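Local coordinates for protein R.Ecl18kI (Enterobacter cloacae, PDB 2GB7) that cuts double-stranded DNA as a type II restriction endonuclease that recognises the sequence 5'-CCNGG-3' and flips nucleotides out of the helix, at residues 230-235 with 245-250; 171-176 with 200-205. The protein carries 1 engineered substitution. All coordinates share one frame; numbering follows the deposited sequence.

Overall arrangement
Both contacts belong to the same mixed sheet, contact 2 beside strand 204-207 and contact 1 at the outermost strand, 245-247; their centres lie about 21 Å apart. They meet where Leu-246 CD1 packs on Tyr-205 CE1 at 3.9 Å. Contact 1 is the more buried: a parallel strand pairing leads into two helix starts, with an aromatic ring and methyl groups packed against it and a lysine ammonium bonded to a strand carbonyl. Contact 2 is a surface contact between two loops; it too uses a lysine-to-carbonyl bond, but joins to it an arginine that reaches for backbone carbonyls. Along the chain, 171-176 and 200-205 close before 230-235 and 245-250 begin.

Contact 1: residues 230-235 with 245-250; sequences TTVENK and VLTFED
The ring of Phe-248 lies against the Thr-230/Thr-231 backbone where strand 226-230 ends: Thr-230 N sits over one face, and the nearest approach is CD2 to Thr-230 O at 3.3 Å. Thr-231 N comes in obliquely, and Thr-231 CG2 touches CE2 at 3.9 Å. CG beside its own backbone N (chi1 -69°) lays the ring there, and Pro-49 and Ile-53 of helix 49-77 also pack on it.

The same Thr-230 N donates to Leu-246 O at 2.9 Å, and Phe-248 N donates to Thr-230 O, bent to 136°. Lys-235 runs across Thr-247 CG2, which meets its CB, and NZ donates a hydrogen bond to Val-245 O at 2.6 Å, nearly in line with the C=O bond; Asn-242 O is a second acceptor. A water that donates to Asp-250 OD2 accepts a weak, long bond from Lys-235 NZ. The Val-232 and Glu-249 side chains cross at about a right angle, bringing Val-232 CG2 to 3.2 Å from Glu-249 OE1, which is bonded to Ser-50 OG.

Each helix start is capped. Thr-231 OG1 accepts from Asn-234 N, and Thr-247 and Asp-250 form a capping box: Asp-250 N donates to Thr-247 OG1, and Thr-247 N meets Asp-250 OD2 from above the carboxylate plane. Strand 226-230, helix 232-238 and strand 245-247 form a beta-alpha-beta crossover, which adds the parallel edge strand to the sheet of this PDDEXK-clan nuclease.

Contact 2: residues 171-176 with 200-205; sequences SNKRNT and GIREMY
Arg-202 reaches across to the turn at 173-176 and meets it with the edge of its guanidinium. NH1 donates to Lys-173 O at 3.0 Å, nearly straight at 160°, with the oxygen close to the guanidinium plane; relative to the carbonyl, however, the donor stands well above the peptide plane. NH2 makes a weak, bent bond to Thr-176 O. Glu-203 OE2 also meets the guanidinium edge, in its plane, taking NE at 2.8 Å through its anti lone pair in a salt bridge that helps fix the group's rotation. An extended start, CG anti to the backbone N (chi1 -177°), followed by a bend at chi3, turns this edge toward the carbonyls.

This is the tightly bonded part: Lys-173 O accepts from Arg-202 NH1 across the contact and, within its own type II beta turn, from Thr-176 OG1 at 2.6 Å and Thr-176 N. An Asx turn, Asn-172 OD1 from Arg-174 N, leads into and overlaps the beta turn.

The other side is looser. Lys-173 passes Arg-202 in the opposite direction, extended beyond CG, and NZ donates a hydrogen bond to Gly-200 O, 2.8 Å away, just after helix 191-199. Arg-202 is exposed and Lys-173 partly so, and this side faces solvent.

The 171-176 loop links helix 166-171 to strand 177-181, while 200-205 leads from helix 191-199 into strand 204-207, parallel to 177-181. Next to the polar bridge, Ile-201 packs on Leu-178 and Val-196, and both Ile-201 and Thr-176 touch Tyr-169 of helix 166-171.

Contact 1: residues 230-235 with 245-250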
# COMPACT_ATOMS: atom_id res chain seq x y z
N THR F 230 17.88 1.37 -9.87
CA THR F 230 17.29 2.73 -9.90
C THR F 230 18.07 3.59 -10.88
O THR F 230 18.92 3.08 -11.60
CB THR F 230 17.23 3.36 -8.48
OG1 THR F 230 16.35 4.49 -8.46
CG2 THR F 230 18.62 3.75 -7.94
N THR F 231 17.74 4.86 -10.96
CA THR F 231 18.41 5.72 -11.90
C THR F 231 19.84 5.96 -11.49
O THR F 231 20.24 5.71 -10.35
CB THR F 231 17.72 7.08 -12.02
OG1 THR F 231 17.68 7.71 -10.73
CG2 THR F 231 16.32 6.91 -12.58
N VAL F 232 20.63 6.46 -12.46
CA VAL F 232 22.01 6.81 -12.16
C VAL F 232 21.99 7.89 -11.09
O VAL F 232 22.73 7.80 -10.11
CB VAL F 232 22.80 7.31 -13.41
CG1 VAL F 232 24.19 7.84 -13.00
CG2 VAL F 232 22.95 6.21 -14.44
N GLU F 233 21.16 8.88 -11.28
CA GLU F 233 21.13 10.00 -10.35
C GLU F 233 20.88 9.54 -8.93
O GLU F 233 21.59 9.93 -8.02
CB GLU F 233 20.07 11.02 -10.77
CG GLU F 233 20.13 12.29 -9.94
N ASN F 234 19.89 8.68 -8.75
CA ASN F 234 19.58 8.19 -7.43
C ASN F 234 20.70 7.35 -6.85
O ASN F 234 21.02 7.48 -5.67
CB ASN F 234 18.30 7.37 -7.49
CG ASN F 234 17.67 7.18 -6.13
OD1 ASN F 234 17.83 8.01 -5.22
ND2 ASN F 234 16.95 6.07 -5.97
N LYS F 235 21.30 6.48 -7.66
CA LYS F 235 22.41 5.69 -7.17
C LYS F 235 23.54 6.59 -6.68
O LYS F 235 24.04 6.41 -5.58
CB LYS F 235 22.97 4.68 -8.18
CG LYS F 235 23.80 3.63 -7.39
CD LYS F 235 24.79 2.82 -8.13
CE LYS F 235 25.72 2.20 -7.10
NZ LYS F 235 26.11 0.83 -7.40
N VAL F 245 23.32 -1.97 -5.07
CA VAL F 245 22.30 -1.19 -5.74
C VAL F 245 22.78 -0.97 -7.17
O VAL F 245 23.95 -0.56 -7.38
CB VAL F 245 22.07 0.17 -5.00
CG1 VAL F 245 21.16 1.06 -5.80
CG2 VAL F 245 21.50 -0.07 -3.57
N LEU F 246 21.93 -1.29 -8.13
CA LEU F 246 22.33 -1.22 -9.56
C LEU F 246 21.60 -0.06 -10.21
O LEU F 246 20.60 0.44 -9.69
CB LEU F 246 21.92 -2.50 -10.30
CG LEU F 246 22.69 -3.80 -10.03
CD1 LEU F 246 22.16 -4.91 -10.96
CD2 LEU F 246 24.18 -3.64 -10.17
N THR F 247 22.11 0.37 -11.36
CA THR F 247 21.42 1.36 -12.17
C THR F 247 20.66 0.68 -13.29
O THR F 247 20.96 -0.46 -13.62
CB THR F 247 22.42 2.32 -12.83
OG1 THR F 247 23.29 1.56 -13.68
CG2 THR F 247 23.20 3.04 -11.76
N PHE F 248 19.69 1.37 -13.91
CA PHE F 248 19.05 0.82 -15.11
C PHE F 248 20.07 0.48 -16.19
O PHE F 248 19.87 -0.45 -16.94
CB PHE F 248 18.01 1.78 -15.64
CG PHE F 248 16.83 1.89 -14.74
CD1 PHE F 248 15.94 0.84 -14.64
CD2 PHE F 248 16.64 3.01 -13.94
CE1 PHE F 248 14.81 0.95 -13.77
CE2 PHE F 248 15.56 3.11 -13.08
CZ PHE F 248 14.66 2.08 -12.99
N GLU F 249 21.15 1.25 -16.23
CA GLU F 249 22.21 0.95 -17.19
C GLU F 249 22.83 -0.44 -17.00
O GLU F 249 23.06 -1.17 -17.98
CB GLU F 249 23.26 2.05 -17.10
CG GLU F 249 22.86 3.34 -17.82
CD GLU F 249 21.76 4.18 -17.15
OE1 GLU F 249 21.36 3.91 -15.99
OE2 GLU F 249 21.34 5.18 -17.79
N ASP F 250 23.09 -0.79 -15.74
CA ASP F 250 23.63 -2.08 -15.34
C ASP F 250 22.65 -3.17 -15.77
O ASP F 250 23.03 -4.17 -16.41
CB ASP F 250 23.81 -2.14 -13.83
CG ASP F 250 24.85 -1.18 -13.30
OD1 ASP F 250 25.82 -0.83 -14.03
OD2 ASP F 250 24.74 -0.82 -12.09
O HOH W 1 26.33 0.86 -10.77

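Contact 2: residues 171-176 with 200-205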
# COMPACT_ATOMS: atom_id res chain seq x y z
N SER F 171 9.81 -23.55 -19.26
CA SER F 171 10.66 -24.70 -19.59
C SER F 171 11.91 -24.72 -18.69
O SER F 171 12.21 -25.73 -18.06
CB SER F 171 11.06 -24.68 -21.06
OG SER F 171 11.78 -25.87 -21.40
N ASN F 172 12.65 -23.61 -18.67
CA ASN F 172 13.83 -23.53 -17.84
C ASN F 172 14.17 -22.09 -17.61
O ASN F 172 14.33 -21.33 -18.58
CB ASN F 172 15.03 -24.19 -18.52
CG ASN F 172 16.14 -24.51 -17.55
OD1 ASN F 172 16.45 -23.75 -16.65
ND2 ASN F 172 16.72 -25.70 -17.69
N LYS F 173 14.29 -21.74 -16.34
CA LYS F 173 14.57 -20.35 -15.93
C LYS F 173 16.02 -19.96 -16.13
O LYS F 173 16.37 -18.81 -16.01
CB LYS F 173 14.12 -20.11 -14.48
CG LYS F 173 14.87 -21.01 -13.47
CD LYS F 173 14.14 -21.02 -12.14
CE LYS F 173 14.70 -22.15 -11.27
NZ LYS F 173 14.07 -22.11 -9.94
N ARG F 174 16.87 -20.91 -16.45
CA ARG F 174 18.24 -20.57 -16.81
C ARG F 174 18.30 -19.52 -17.95
O ARG F 174 17.55 -19.60 -18.93
CB ARG F 174 18.99 -21.84 -17.20
CG ARG F 174 20.45 -21.65 -17.57
CD ARG F 174 21.17 -23.00 -17.55
NE ARG F 174 22.62 -22.80 -17.60
CZ ARG F 174 23.40 -22.73 -16.51
NH1 ARG F 174 22.88 -22.84 -15.30
NH2 ARG F 174 24.70 -22.56 -16.63
N ASN F 175 19.19 -18.54 -17.80
CA ASN F 175 19.41 -17.49 -18.79
C ASN F 175 18.21 -16.59 -19.03
O ASN F 175 18.13 -15.96 -20.07
CB ASN F 175 19.94 -18.05 -20.12
CG ASN F 175 21.35 -18.62 -19.99
OD1 ASN F 175 22.17 -18.07 -19.25
ND2 ASN F 175 21.64 -19.72 -20.69
N THR F 176 17.30 -16.54 -18.04
CA THR F 176 16.19 -15.61 -18.10
C THR F 176 16.41 -14.41 -17.18
O THR F 176 17.34 -14.37 -16.32
CB THR F 176 14.83 -16.28 -17.77
OG1 THR F 176 14.85 -16.70 -16.40
CG2 THR F 176 14.54 -17.51 -18.69
N GLY F 200 10.35 -19.92 -6.32
CA GLY F 200 11.73 -20.43 -6.58
C GLY F 200 12.49 -19.58 -7.58
O GLY F 200 13.45 -20.03 -8.20
N ILE F 201 12.08 -18.33 -7.71
CA ILE F 201 12.78 -17.41 -8.59
C ILE F 201 14.25 -17.34 -8.18
O ILE F 201 14.59 -17.30 -7.01
CB ILE F 201 12.08 -16.04 -8.56
CG1 ILE F 201 10.84 -16.16 -9.43
CG2 ILE F 201 13.01 -14.95 -9.07
CD1 ILE F 201 9.85 -15.04 -9.17
N ARG F 202 15.15 -17.43 -9.18
CA ARG F 202 16.58 -17.41 -8.90
C ARG F 202 17.02 -16.01 -8.42
O ARG F 202 17.70 -15.87 -7.43
CB ARG F 202 17.35 -17.76 -10.18
CG ARG F 202 18.86 -17.82 -9.96
CD ARG F 202 19.61 -18.07 -11.28
NE ARG F 202 19.35 -16.99 -12.24
CZ ARG F 202 18.51 -17.06 -13.27
NH1 ARG F 202 17.84 -18.18 -13.53
NH2 ARG F 202 18.33 -16.00 -14.05
N GLU F 203 16.56 -14.99 -9.14
CA GLU F 203 16.87 -13.62 -8.80
C GLU F 203 15.83 -12.75 -9.48
O GLU F 203 15.29 -13.10 -10.53
CB GLU F 203 18.26 -13.24 -9.30
CG GLU F 203 18.44 -13.41 -10.79
CD GLU F 203 19.90 -13.40 -11.20
OE1 GLU F 203 20.57 -12.36 -10.91
OE2 GLU F 203 20.36 -14.40 -11.83
N MET F 204 15.53 -11.62 -8.87
CA MET F 204 14.59 -10.68 -9.47
C MET F 204 15.17 -9.28 -9.39
O MET F 204 15.75 -8.87 -8.37
CB MET F 204 13.20 -10.71 -8.80
CG MET F 204 12.00 -10.23 -9.70
SD MET F 204 10.45 -10.14 -8.84
CE MET F 204 10.47 -11.65 -7.89
N TYR F 205 14.98 -8.55 -10.46
CA TYR F 205 15.40 -7.14 -10.46
C TYR F 205 14.18 -6.35 -10.07
O TYR F 205 13.10 -6.56 -10.63
CB TYR F 205 15.83 -6.74 -11.86
CG TYR F 205 17.13 -7.44 -12.24
CD1 TYR F 205 18.33 -6.76 -12.16
CD2 TYR F 205 17.13 -8.79 -12.60
CE1 TYR F 205 19.54 -7.40 -12.48
CE2 TYR F 205 18.30 -9.44 -12.87
CZ TYR F 205 19.50 -8.73 -12.82
OH TYR F 205 20.68 -9.36 -13.14